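Local coordinates for protein formate dehydrogenase (Staphylococcus aureus, PDB 6TTB) that catalyses the NAD-dependent oxidation of formate, probably to carbon dioxide, with NAD bound between two domains built on parallel sheets, at residues A284-L289 with R314-N319; N255-D260 with G277-R282; M33-L38 with V89-P94; L113-G118 with D342-F347. One frame throughout, in Å; residues are numbered along the deposited sequence.

Contact 1: A284-L289 with R314-N319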
loop_
_atom_site.group_PDB
_atom_site.type_symbol
_atom_site.label_atom_id
_atom_site.label_comp_id
_atom_site.label_asym_id
_atom_site.label_seq_id
_atom_site.Cartn_x
_atom_site.Cartn_y
_atom_site.Cartn_z
ATOM N N ALA A 284 -16.176 -8.858 15.619
ATOM C CA ALA A 284 -16.191 -9.915 14.632
ATOM C C ALA A 284 -14.911 -9.844 13.805
ATOM O O ALA A 284 -14.325 -10.894 13.518
ATOM C CB ALA A 284 -17.407 -9.811 13.778
ATOM N N LEU A 285 -14.452 -8.611 13.467
ATOM C CA LEU A 285 -13.357 -8.485 12.528
ATOM C C LEU A 285 -12.063 -8.966 13.185
ATOM O O LEU A 285 -11.206 -9.558 12.536
ATOM C CB LEU A 285 -13.205 -7.032 12.100
ATOM C CG LEU A 285 -11.968 -6.767 11.261
ATOM C CD1 LEU A 285 -12.332 -6.897 9.812
ATOM C CD2 LEU A 285 -11.384 -5.387 11.525
ATOM N N VAL A 286 -11.908 -8.672 14.471
ATOM C CA VAL A 286 -10.838 -9.252 15.273
ATOM C C VAL A 286 -10.852 -10.785 15.200
ATOM O O VAL A 286 -9.861 -11.378 14.741
ATOM C CB VAL A 286 -10.889 -8.710 16.697
ATOM C CG1 VAL A 286 -9.919 -9.428 17.633
ATOM C CG2 VAL A 286 -10.674 -7.206 16.672
ATOM N N GLU A 287 -12.019 -11.411 15.504
ATOM C CA GLU A 287 -12.074 -12.866 15.575
ATOM C C GLU A 287 -11.736 -13.444 14.219
ATOM O O GLU A 287 -10.924 -14.353 14.138
ATOM C CB GLU A 287 -13.340 -13.414 16.245
ATOM N N ALA A 288 -12.184 -12.769 13.167
ATOM C CA ALA A 288 -11.871 -13.133 11.777
ATOM C C ALA A 288 -10.340 -13.107 11.489
ATOM O O ALA A 288 -9.800 -14.057 10.875
ATOM C CB ALA A 288 -12.660 -12.243 10.827
ATOM N N LEU A 289 -9.632 -12.033 11.941
ATOM C CA LEU A 289 -8.188 -11.987 11.768
ATOM C C LEU A 289 -7.537 -13.075 12.643
ATOM O O LEU A 289 -6.752 -13.901 12.152
ATOM C CB LEU A 289 -7.650 -10.598 12.117
ATOM C CG LEU A 289 -7.575 -9.532 11.004
ATOM C CD1 LEU A 289 -7.866 -10.086 9.665
ATOM C CD2 LEU A 289 -8.471 -8.354 11.301
ATOM N N ARG A 314 -6.240 -1.383 16.764
ATOM C CA ARG A 314 -4.916 -0.783 16.670
ATOM C C ARG A 314 -3.842 -1.873 16.746
ATOM O O ARG A 314 -2.842 -1.788 16.087
ATOM C CB ARG A 314 -4.725 0.201 17.822
ATOM C CG ARG A 314 -5.743 1.332 17.855
ATOM C CD ARG A 314 -5.302 2.255 18.984
ATOM N NE ARG A 314 -5.919 3.585 19.072
ATOM C CZ ARG A 314 -5.425 4.708 18.525
ATOM N NH1 ARG A 314 -4.309 4.710 17.802
ATOM N NH2 ARG A 314 -6.035 5.837 18.757
ATOM N N THR A 315 -4.122 -2.924 17.502
ATOM C CA THR A 315 -3.171 -3.897 18.030
ATOM C C THR A 315 -3.415 -5.224 17.317
ATOM O O THR A 315 -2.864 -6.235 17.718
ATOM C CB THR A 315 -3.527 -4.180 19.516
ATOM O OG1 THR A 315 -3.222 -3.003 20.226
ATOM C CG2 THR A 315 -2.852 -5.378 20.168
ATOM N N MET A 316 -4.430 -5.292 16.465
ATOM C CA MET A 316 -4.883 -6.629 16.105
ATOM C C MET A 316 -3.970 -7.140 14.998
ATOM O O MET A 316 -3.386 -6.336 14.264
ATOM C CB MET A 316 -6.381 -6.684 15.713
ATOM C CG MET A 316 -6.668 -6.179 14.287
ATOM S SD MET A 316 -8.275 -5.475 13.999
ATOM C CE MET A 316 -8.060 -4.699 12.395
ATOM N N PRO A 317 -3.721 -8.474 14.933
ATOM C CA PRO A 317 -3.053 -9.135 13.797
ATOM C C PRO A 317 -3.163 -8.503 12.424
ATOM O O PRO A 317 -4.263 -8.262 11.945
ATOM C CB PRO A 317 -4.016 -10.328 13.635
ATOM C CG PRO A 317 -4.437 -10.674 15.075
ATOM C CD PRO A 317 -4.137 -9.446 15.937
ATOM N N ARG A 318 -2.042 -8.390 11.732
ATOM C CA ARG A 318 -2.081 -8.200 10.274
ATOM C C ARG A 318 -3.024 -7.060 9.910
ATOM O O ARG A 318 -3.806 -7.181 8.993
ATOM C CB ARG A 318 -2.437 -9.515 9.568
ATOM C CG ARG A 318 -1.205 -10.358 9.227
ATOM C CD ARG A 318 -1.290 -11.866 9.226
ATOM N NE ARG A 318 -2.696 -12.285 9.143
ATOM C CZ ARG A 318 -3.406 -12.810 10.157
ATOM N NH1 ARG A 318 -2.831 -12.996 11.361
ATOM N NH2 ARG A 318 -4.680 -13.130 9.963
ATOM N N ASN A 319 -2.969 -5.969 10.667
ATOM C CA ASN A 319 -3.737 -4.766 10.340
ATOM C C ASN A 319 -2.855 -3.759 9.626
ATOM O O ASN A 319 -1.636 -3.754 9.858
ATOM C CB ASN A 319 -4.443 -4.146 11.571
ATOM C CG ASN A 319 -3.588 -3.179 12.337
ATOM O OD1 ASN A 319 -3.467 -2.043 11.942
ATOM N ND2 ASN A 319 -3.029 -3.610 13.455
#

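Contact 2: N255-D260 with G277-R282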
loop_
_atom_site.group_PDB
_atom_site.type_symbol
_atom_site.label_atom_id
_atom_site.label_comp_id
_atom_site.label_asym_id
_atom_site.label_seq_id
_atom_site.Cartn_x
_atom_site.Cartn_y
_atom_site.Cartn_z
ATOM N N ASN A 255 -23.339 -2.165 10.748
ATOM C CA ASN A 255 -22.986 -3.490 11.214
ATOM C C ASN A 255 -23.172 -4.594 10.157
ATOM O O ASN A 255 -23.206 -5.760 10.510
ATOM C CB ASN A 255 -23.778 -3.880 12.424
ATOM C CG ASN A 255 -22.919 -4.731 13.323
ATOM O OD1 ASN A 255 -21.761 -4.381 13.579
ATOM N ND2 ASN A 255 -23.433 -5.848 13.775
ATOM N N LEU A 256 -23.149 -4.239 8.851
ATOM C CA LEU A 256 -23.353 -5.204 7.783
ATOM C C LEU A 256 -22.299 -6.279 7.802
ATOM O O LEU A 256 -22.604 -7.372 7.506
ATOM C CB LEU A 256 -23.339 -4.524 6.420
ATOM C CG LEU A 256 -23.497 -5.497 5.237
ATOM C CD1 LEU A 256 -24.684 -6.493 5.464
ATOM C CD2 LEU A 256 -23.634 -4.755 3.913
ATOM N N PHE A 257 -21.033 -5.938 7.932
ATOM C CA PHE A 257 -20.002 -6.991 7.885
ATOM C C PHE A 257 -19.799 -7.513 9.292
ATOM O O PHE A 257 -18.965 -6.954 9.995
ATOM C CB PHE A 257 -18.699 -6.430 7.329
ATOM C CG PHE A 257 -18.701 -6.195 5.855
ATOM C CD1 PHE A 257 -19.372 -5.115 5.305
ATOM C CD2 PHE A 257 -18.034 -7.058 4.998
ATOM C CE1 PHE A 257 -19.467 -4.967 3.918
ATOM C CE2 PHE A 257 -18.079 -6.865 3.613
ATOM C CZ PHE A 257 -18.784 -5.806 3.081
ATOM N N ASP A 258 -20.806 -8.285 9.778
ATOM C CA ASP A 258 -20.825 -8.865 11.135
ATOM C C ASP A 258 -20.148 -10.220 11.113
ATOM O O ASP A 258 -19.459 -10.529 10.165
ATOM C CB ASP A 258 -22.235 -9.023 11.721
ATOM C CG ASP A 258 -23.229 -9.745 10.796
ATOM O OD1 ASP A 258 -22.864 -9.986 9.644
ATOM O OD2 ASP A 258 -24.427 -10.014 11.246
ATOM N N LYS A 259 -20.363 -11.036 12.145
ATOM C CA LYS A 259 -19.708 -12.337 12.143
ATOM C C LYS A 259 -20.111 -13.102 10.887
ATOM O O LYS A 259 -19.286 -13.794 10.274
ATOM C CB LYS A 259 -19.966 -13.196 13.367
ATOM C CG LYS A 259 -19.170 -14.496 13.257
ATOM C CD LYS A 259 -19.500 -15.719 14.224
ATOM C CE LYS A 259 -18.603 -16.916 13.898
ATOM N NZ LYS A 259 -18.323 -17.807 15.063
ATOM N N ASP A 260 -21.365 -12.897 10.467
ATOM C CA ASP A 260 -21.988 -13.765 9.478
ATOM C C ASP A 260 -21.381 -13.562 8.116
ATOM O O ASP A 260 -21.030 -14.551 7.439
ATOM C CB ASP A 260 -23.442 -13.414 9.303
ATOM C CG ASP A 260 -24.299 -14.142 10.319
ATOM O OD1 ASP A 260 -23.775 -15.139 10.939
ATOM O OD2 ASP A 260 -25.473 -13.738 10.485
ATOM N N GLY A 277 -16.239 3.230 10.017
ATOM C CA GLY A 277 -15.950 2.208 11.010
ATOM C C GLY A 277 -17.091 1.218 11.226
ATOM O O GLY A 277 -16.844 0.001 11.255
ATOM N N LYS A 278 -18.328 1.744 11.458
ATOM C CA LYS A 278 -19.420 0.934 12.039
ATOM C C LYS A 278 -19.931 -0.092 11.040
ATOM O O LYS A 278 -20.696 -0.973 11.416
ATOM C CB LYS A 278 -20.643 1.791 12.404
ATOM C CG LYS A 278 -21.266 1.572 13.783
ATOM C CD LYS A 278 -22.787 1.837 13.756
ATOM C CE LYS A 278 -23.472 1.956 15.111
ATOM N NZ LYS A 278 -23.400 0.686 15.868
ATOM N N ILE A 279 -19.599 0.050 9.758
ATOM C CA ILE A 279 -20.080 -0.960 8.806
ATOM C C ILE A 279 -19.491 -2.312 9.184
ATOM O O ILE A 279 -20.053 -3.395 8.823
ATOM C CB ILE A 279 -19.719 -0.649 7.353
ATOM C CG1 ILE A 279 -20.493 0.547 6.838
ATOM C CG2 ILE A 279 -19.919 -1.900 6.462
ATOM C CD1 ILE A 279 -19.846 1.215 5.678
ATOM N N VAL A 280 -18.335 -2.240 9.883
ATOM C CA VAL A 280 -17.638 -3.452 10.137
ATOM C C VAL A 280 -17.619 -3.704 11.622
ATOM O O VAL A 280 -17.085 -2.919 12.389
ATOM C CB VAL A 280 -16.244 -3.484 9.505
ATOM C CG1 VAL A 280 -15.483 -4.724 9.994
ATOM C CG2 VAL A 280 -16.353 -3.487 7.984
ATOM N N ASN A 281 -18.103 -4.888 11.984
ATOM C CA ASN A 281 -18.291 -5.212 13.373
ATOM C C ASN A 281 -16.936 -5.276 14.060
ATOM O O ASN A 281 -16.152 -6.192 13.807
ATOM C CB ASN A 281 -19.041 -6.528 13.593
ATOM C CG ASN A 281 -19.279 -6.730 15.090
ATOM O OD1 ASN A 281 -18.428 -7.298 15.763
ATOM N ND2 ASN A 281 -20.320 -6.079 15.650
ATOM N N ARG A 282 -16.730 -4.352 15.013
ATOM C CA ARG A 282 -15.431 -4.211 15.653
ATOM C C ARG A 282 -14.884 -5.585 16.022
ATOM O O ARG A 282 -13.735 -5.926 15.691
ATOM C CB ARG A 282 -15.527 -3.377 16.912
ATOM C CG ARG A 282 -14.216 -3.349 17.669
ATOM C CD ARG A 282 -14.320 -2.508 18.914
ATOM N NE ARG A 282 -14.712 -3.486 19.894
ATOM C CZ ARG A 282 -15.426 -3.236 20.953
ATOM N NH1 ARG A 282 -15.774 -1.998 21.241
ATOM N NH2 ARG A 282 -15.777 -4.225 21.726
#

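Contact 3: M33-L38 with V89-P94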
loop_
_atom_site.group_PDB
_atom_site.type_symbol
_atom_site.label_atom_id
_atom_site.label_comp_id
_atom_site.label_asym_id
_atom_site.label_seq_id
_atom_site.Cartn_x
_atom_site.Cartn_y
_atom_site.Cartn_z
ATOM N N MET A 33 -23.644 36.724 14.391
ATOM C CA MET A 33 -23.738 35.231 14.525
ATOM C C MET A 33 -22.462 34.705 15.142
ATOM O O MET A 33 -21.393 35.228 14.857
ATOM C CB MET A 33 -23.885 34.593 13.156
ATOM C CG MET A 33 -25.185 34.886 12.575
ATOM S SD MET A 33 -25.919 33.392 11.975
ATOM C CE MET A 33 -26.852 34.051 10.579
ATOM N N LYS A 34 -22.599 33.710 16.028
ATOM C CA LYS A 34 -21.448 33.159 16.738
ATOM C C LYS A 34 -21.193 31.751 16.237
ATOM O O LYS A 34 -22.110 30.948 16.180
ATOM C CB LYS A 34 -21.647 33.216 18.240
ATOM C CG LYS A 34 -20.635 32.471 19.086
ATOM C CD LYS A 34 -21.341 31.776 20.209
ATOM C CE LYS A 34 -20.450 31.488 21.384
ATOM N NZ LYS A 34 -20.824 32.327 22.532
ATOM N N ILE A 35 -19.963 31.520 15.778
ATOM C CA ILE A 35 -19.542 30.318 15.078
ATOM C C ILE A 35 -18.529 29.600 15.946
ATOM O O ILE A 35 -17.475 30.143 16.239
ATOM C CB ILE A 35 -18.862 30.645 13.717
ATOM C CG1 ILE A 35 -19.837 31.124 12.631
ATOM C CG2 ILE A 35 -18.133 29.397 13.237
ATOM C CD1 ILE A 35 -20.807 32.158 13.077
ATOM N N VAL A 36 -18.801 28.345 16.243
ATOM C CA VAL A 36 -17.903 27.585 17.100
ATOM C C VAL A 36 -17.264 26.486 16.272
ATOM O O VAL A 36 -17.961 25.804 15.458
ATOM C CB VAL A 36 -18.628 26.982 18.304
ATOM C CG1 VAL A 36 -17.713 26.829 19.462
ATOM C CG2 VAL A 36 -19.798 27.803 18.714
ATOM N N ALA A 37 -15.943 26.308 16.473
ATOM C CA ALA A 37 -15.251 25.282 15.714
ATOM C C ALA A 37 -14.461 24.374 16.655
ATOM O O ALA A 37 -13.916 24.863 17.678
ATOM C CB ALA A 37 -14.389 25.923 14.667
ATOM N N LEU A 38 -14.476 23.052 16.350
ATOM C CA LEU A 38 -13.563 22.151 16.987
ATOM C C LEU A 38 -12.654 21.493 15.961
ATOM O O LEU A 38 -13.080 20.820 15.011
ATOM C CB LEU A 38 -14.277 21.112 17.832
ATOM C CG LEU A 38 -13.304 20.120 18.479
ATOM C CD1 LEU A 38 -12.611 20.746 19.719
ATOM C CD2 LEU A 38 -13.990 18.808 18.829
ATOM N N VAL A 89 -23.746 28.312 14.947
ATOM C CA VAL A 89 -23.259 27.364 13.961
ATOM C C VAL A 89 -22.107 26.596 14.588
ATOM O O VAL A 89 -21.171 27.196 15.150
ATOM C CB VAL A 89 -22.768 28.068 12.674
ATOM C CG1 VAL A 89 -22.087 27.072 11.761
ATOM C CG2 VAL A 89 -23.875 28.829 11.939
ATOM N N ILE A 90 -22.173 25.270 14.499
ATOM C CA ILE A 90 -21.071 24.464 14.975
ATOM C C ILE A 90 -20.329 23.890 13.755
ATOM O O ILE A 90 -20.933 23.658 12.670
ATOM C CB ILE A 90 -21.585 23.358 15.893
ATOM C CG1 ILE A 90 -20.444 22.522 16.479
ATOM C CG2 ILE A 90 -22.637 22.490 15.170
ATOM C CD1 ILE A 90 -19.701 23.211 17.622
ATOM N N ILE A 91 -19.009 23.684 13.941
ATOM C CA ILE A 91 -18.188 23.192 12.857
ATOM C C ILE A 91 -17.183 22.174 13.382
ATOM O O ILE A 91 -16.485 22.440 14.357
ATOM C CB ILE A 91 -17.503 24.362 12.136
ATOM C CG1 ILE A 91 -18.541 25.290 11.464
ATOM C CG2 ILE A 91 -16.582 23.795 11.107
ATOM C CD1 ILE A 91 -17.953 26.604 10.844
ATOM N N SER A 92 -17.082 21.033 12.707
ATOM C CA SER A 92 -16.002 20.089 13.005
ATOM C C SER A 92 -15.786 19.132 11.832
ATOM O O SER A 92 -16.587 19.114 10.899
ATOM C CB SER A 92 -16.274 19.303 14.260
ATOM O OG SER A 92 -17.300 18.374 14.011
ATOM N N ALA A 93 -14.706 18.325 11.923
ATOM C CA ALA A 93 -14.359 17.345 10.913
ATOM C C ALA A 93 -14.630 15.949 11.446
ATOM O O ALA A 93 -14.527 15.694 12.646
ATOM C CB ALA A 93 -12.923 17.506 10.570
ATOM N N PRO A 94 -14.914 14.976 10.576
ATOM C CA PRO A 94 -15.202 13.616 11.026
ATOM C C PRO A 94 -13.985 12.969 11.702
ATOM O O PRO A 94 -14.124 12.073 12.560
ATOM C CB PRO A 94 -15.562 12.807 9.761
ATOM C CG PRO A 94 -15.563 13.850 8.600
ATOM C CD PRO A 94 -14.938 15.131 9.125
#

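Contact 4: L113-G118 with D342-F347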
loop_
_atom_site.group_PDB
_atom_site.type_symbol
_atom_site.label_atom_id
_atom_site.label_comp_id
_atom_site.label_asym_id
_atom_site.label_seq_id
_atom_site.Cartn_x
_atom_site.Cartn_y
_atom_site.Cartn_z
ATOM N N LEU A 113 -27.023 25.619 12.169
ATOM C CA LEU A 113 -26.204 25.005 11.115
ATOM C C LEU A 113 -25.043 24.230 11.724
ATOM O O LEU A 113 -24.214 24.759 12.492
ATOM C CB LEU A 113 -25.739 26.063 10.096
ATOM C CG LEU A 113 -25.133 25.510 8.798
ATOM C CD1 LEU A 113 -25.943 24.392 8.200
ATOM C CD2 LEU A 113 -24.824 26.625 7.734
ATOM N N ALA A 114 -25.035 22.943 11.414
ATOM C CA ALA A 114 -23.912 22.102 11.782
ATOM C C ALA A 114 -23.132 21.744 10.524
ATOM O O ALA A 114 -23.601 20.989 9.668
ATOM C CB ALA A 114 -24.412 20.872 12.488
ATOM N N ILE A 115 -21.950 22.328 10.396
ATOM C CA ILE A 115 -21.146 22.053 9.212
ATOM C C ILE A 115 -20.151 20.964 9.568
ATOM O O ILE A 115 -19.473 21.068 10.605
ATOM C CB ILE A 115 -20.413 23.323 8.776
ATOM C CG1 ILE A 115 -21.338 24.536 8.674
ATOM C CG2 ILE A 115 -19.647 23.084 7.493
ATOM C CD1 ILE A 115 -20.553 25.729 8.310
ATOM N N THR A 116 -20.073 19.955 8.705
ATOM C CA THR A 116 -19.041 18.953 8.760
ATOM C C THR A 116 -17.846 19.393 7.882
ATOM O O THR A 116 -17.861 19.240 6.658
ATOM C CB THR A 116 -19.582 17.614 8.227
ATOM O OG1 THR A 116 -20.744 17.108 8.926
ATOM C CG2 THR A 116 -18.513 16.566 8.127
ATOM N N ALA A 117 -16.753 19.840 8.515
ATOM C CA ALA A 117 -15.563 20.141 7.739
ATOM C C ALA A 117 -14.996 18.859 7.155
ATOM O O ALA A 117 -14.013 18.356 7.623
ATOM C CB ALA A 117 -14.517 20.890 8.560
ATOM N N GLY A 118 -15.544 18.435 6.053
ATOM C CA GLY A 118 -15.149 17.218 5.417
ATOM C C GLY A 118 -16.396 16.524 4.893
ATOM O O GLY A 118 -17.400 17.205 4.577
ATOM N N ASP A 342 -17.453 28.593 1.432
ATOM C CA ASP A 342 -18.575 28.837 0.522
ATOM C C ASP A 342 -19.921 28.652 1.245
ATOM O O ASP A 342 -20.863 29.466 1.107
ATOM C CB ASP A 342 -18.486 28.012 -0.759
ATOM C CG ASP A 342 -19.534 28.441 -1.766
ATOM O OD1 ASP A 342 -19.313 29.517 -2.467
ATOM O OD2 ASP A 342 -20.600 27.732 -1.850
ATOM N N ILE A 343 -20.018 27.577 2.022
ATOM C CA ILE A 343 -21.234 27.293 2.768
ATOM C C ILE A 343 -21.604 28.507 3.612
ATOM O O ILE A 343 -22.708 29.035 3.474
ATOM C CB ILE A 343 -21.026 26.034 3.624
ATOM C CG1 ILE A 343 -21.382 24.764 2.844
ATOM C CG2 ILE A 343 -21.753 26.129 4.950
ATOM C CD1 ILE A 343 -20.482 23.577 3.169
ATOM N N LEU A 344 -20.686 28.900 4.521
ATOM C CA LEU A 344 -20.904 30.011 5.441
ATOM C C LEU A 344 -21.338 31.272 4.678
ATOM O O LEU A 344 -22.127 32.061 5.182
ATOM C CB LEU A 344 -19.625 30.279 6.204
ATOM C CG LEU A 344 -19.130 29.151 7.096
ATOM C CD1 LEU A 344 -17.839 29.561 7.788
ATOM C CD2 LEU A 344 -20.153 28.781 8.131
ATOM N N GLU A 345 -20.799 31.469 3.471
ATOM C CA GLU A 345 -21.160 32.609 2.643
ATOM C C GLU A 345 -22.661 32.500 2.274
ATOM O O GLU A 345 -23.492 33.313 2.720
ATOM C CB GLU A 345 -20.176 32.693 1.468
ATOM C CG GLU A 345 -20.027 34.076 0.894
ATOM C CD GLU A 345 -19.561 35.116 1.888
ATOM O OE1 GLU A 345 -18.352 35.259 2.025
ATOM O OE2 GLU A 345 -20.421 35.766 2.545
ATOM N N ARG A 346 -23.027 31.418 1.573
ATOM C CA ARG A 346 -24.428 31.185 1.254
ATOM C C ARG A 346 -25.309 31.278 2.519
ATOM O O ARG A 346 -26.314 31.973 2.541
ATOM C CB ARG A 346 -24.595 29.824 0.588
ATOM C CG ARG A 346 -23.702 29.629 -0.616
ATOM C CD ARG A 346 -24.228 28.481 -1.450
ATOM N NE ARG A 346 -23.250 28.119 -2.484
ATOM C CZ ARG A 346 -23.578 27.617 -3.667
ATOM N NH1 ARG A 346 -24.845 27.327 -3.944
ATOM N NH2 ARG A 346 -22.640 27.324 -4.532
ATOM N N PHE A 347 -24.930 30.567 3.579
ATOM C CA PHE A 347 -25.689 30.636 4.813
ATOM C C PHE A 347 -25.998 32.085 5.163
ATOM O O PHE A 347 -27.147 32.414 5.405
ATOM C CB PHE A 347 -24.934 29.954 5.951
ATOM C CG PHE A 347 -25.695 29.913 7.248
ATOM C CD1 PHE A 347 -26.941 29.342 7.307
ATOM C CD2 PHE A 347 -25.219 30.565 8.367
ATOM C CE1 PHE A 347 -27.676 29.363 8.467
ATOM C CE2 PHE A 347 -25.979 30.646 9.518
ATOM C CZ PHE A 347 -27.204 30.043 9.557
#

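Contact 1: A284-L289 with R314-N319
M316 presses its thioether against L285, V286 and L289 on one side of helix 282-291, where a loop leading to strand 319-321 closes over this helix of the Rossmann-type NAD-binding domain. CG of M316 sits between its backbone N and carbonyl carbon (chi1 78°), and the extended chain beyond carries SD and CE to the helix. M316 CE lies 3.5 Å from L285 CD2, the two side chains crossing at about a right angle, and 3.8 Å from L289 CD2. V286 CG2 lies 4.0 Å from M316 SD. One residue on, P317 CB lies 3.9 Å from L289 CB, and P317 O is 3.7 Å from L289 CG. Y297 of strand 294-299 also touches L285, L289 and M316, while W313 covers L285 and V286. Inside the loop, N319 ND2 donates to M316 O at 2.9 Å, in the planes of both groups. R318, bent at chi2 and chi3, binds Q295 O through NE and L294 O through NH2. It also turns the edge of its guanidinium to the helix, NH2 donating to L289 O at 3.1 Å, almost straight at 163° but tilted from that carbonyl's plane.

Contact 2: N255-D260 with G277-R282
CG of N281 stands anti to its backbone N (chi1 -176°), and N255 turns at chi1 -146° to bring its amide back beside it, although its CB starts off away from 277-282. The two side chains run side by side with their amide planes 69° apart, and N281 ND2 reaches a lone pair of N255 OD1 at 3.0 Å. The other end of the same amide serves the helix that follows: N281 OD1 caps A284 N, so both polar ends of the amide are engaged, which fixes its rotation. Backbone bonds flank this link. N255 N donates to K278 O, F257 N to I279 O at 2.9 Å, and N281 N to F257 O at 3.0 Å, the last two making a single bridge between F257 and V280. F257 sits at the centre of an inverse gamma turn. Its CD1 lies 3.5 Å from I279 CG2, and F257 CB is 3.8 Å from V280 CG2. I245 touches both F257 and I279. The side chain of L256 comes to about 5 Å from NAD. These loops follow the C-terminal ends of strands 242-245 and 269-273, the edge of a Rossmann-type sheet where the dinucleotide binds.

Contact 3: M33-L38 with V89-P94
I35 and I91 cross on one face of a parallel strand pair, I35 CG2 meeting I91 CD1 at 3.7 Å. I91 CG1 lies beside its backbone N and anti to the carbonyl carbon, a rotation that lets CD1 extend back over I35. V89 and A37 complete this closely packed face, A37 CB lying 4.3 Å from I91 CB. On the reverse face I90 folds its end toward V36, I90 CD1 lying 4.0 Å from V36 CB, with CG1 of I90 anti to the backbone N (chi1 -177°). Two backbone bonds are straight, V36 N to V89 O at 2.9 Å and L38 N to I91 O; between them I91 N to V36 O is short but bent and weak. Toward solvent the pair is looser: V89 N reaches K34 O only weakly, at 3.3 Å, M33 is exposed, and K34 points away from 89-94 and pairs instead with D86 in a salt bridge. The strand directions differ by 20°, the modest twist of a parallel sheet. Strand 34-38 is flanked on its far edge by strand 69-73, and strand 89-92 by strand 113-116; helix 330-348 lies across the face of V89 and I91, touching them through F347 and L344.

Contact 4: L113-G118 with D342-F347
L113 sets its CD2 over one face of the F347 ring, a CH-pi contact with the carbon 3.8 Å from the centroid and 29° off the ring normal. F347 CG lies anti to the backbone N (chi1 -177°), which carries the ring from the helix toward the strand; L113 CG is likewise anti to its N, and the two side chains lie alongside, pointing oppositely. One pair further along, I115 CD1 meets I343 CG2 at 3.6 Å, again with the chains pointing oppositely. No hydrogen bond crosses the interface; it is purely apolar. In the second shell V89 packs on L113, while V137 of strand 135-138 packs on L113 and I343. L344 is backed by L59 and L63 of helix 59-64. On the outward side of the helix, R346 NE binds D342 OD2 at 2.8 Å in a salt bridge one turn apart. The strand and helix run nearly antiparallel, at 162° with axes 10.7 Å apart, the usual helix-on-sheet layer of an alpha/beta fold. Here helix 330-348, near the C-terminus, covers the sheet of the N-terminal part, consistent with the D-2-hydroxyacid dehydrogenase family, where a C-terminal helix returns to the first domain.

In the fold
The four contacts fall into two pairs, one in each sheet-bearing half of the chain. Contacts 3 and 4 have centres 9 Å apart and share a sheet: I90 O and I115 N, 2.8 Å apart, probably form a hydrogen bond between strands 89-92 and 113-116. Contacts 1 and 2 touch in the NAD-binding domain, where A284 CB packs 3.6 Å from K259 N and L285 CD1 lies 3.8 Å from V280 CG1. Between the pairs, contacts 2 and 3 have centres 30 Å apart. Bound NAD lies in this gap, about 5 Å from the side chain of L256 and about 9 Å from that of A93. Contact 4 joins segments 224 residues apart, and contacts 1 and 2 both fall within that span.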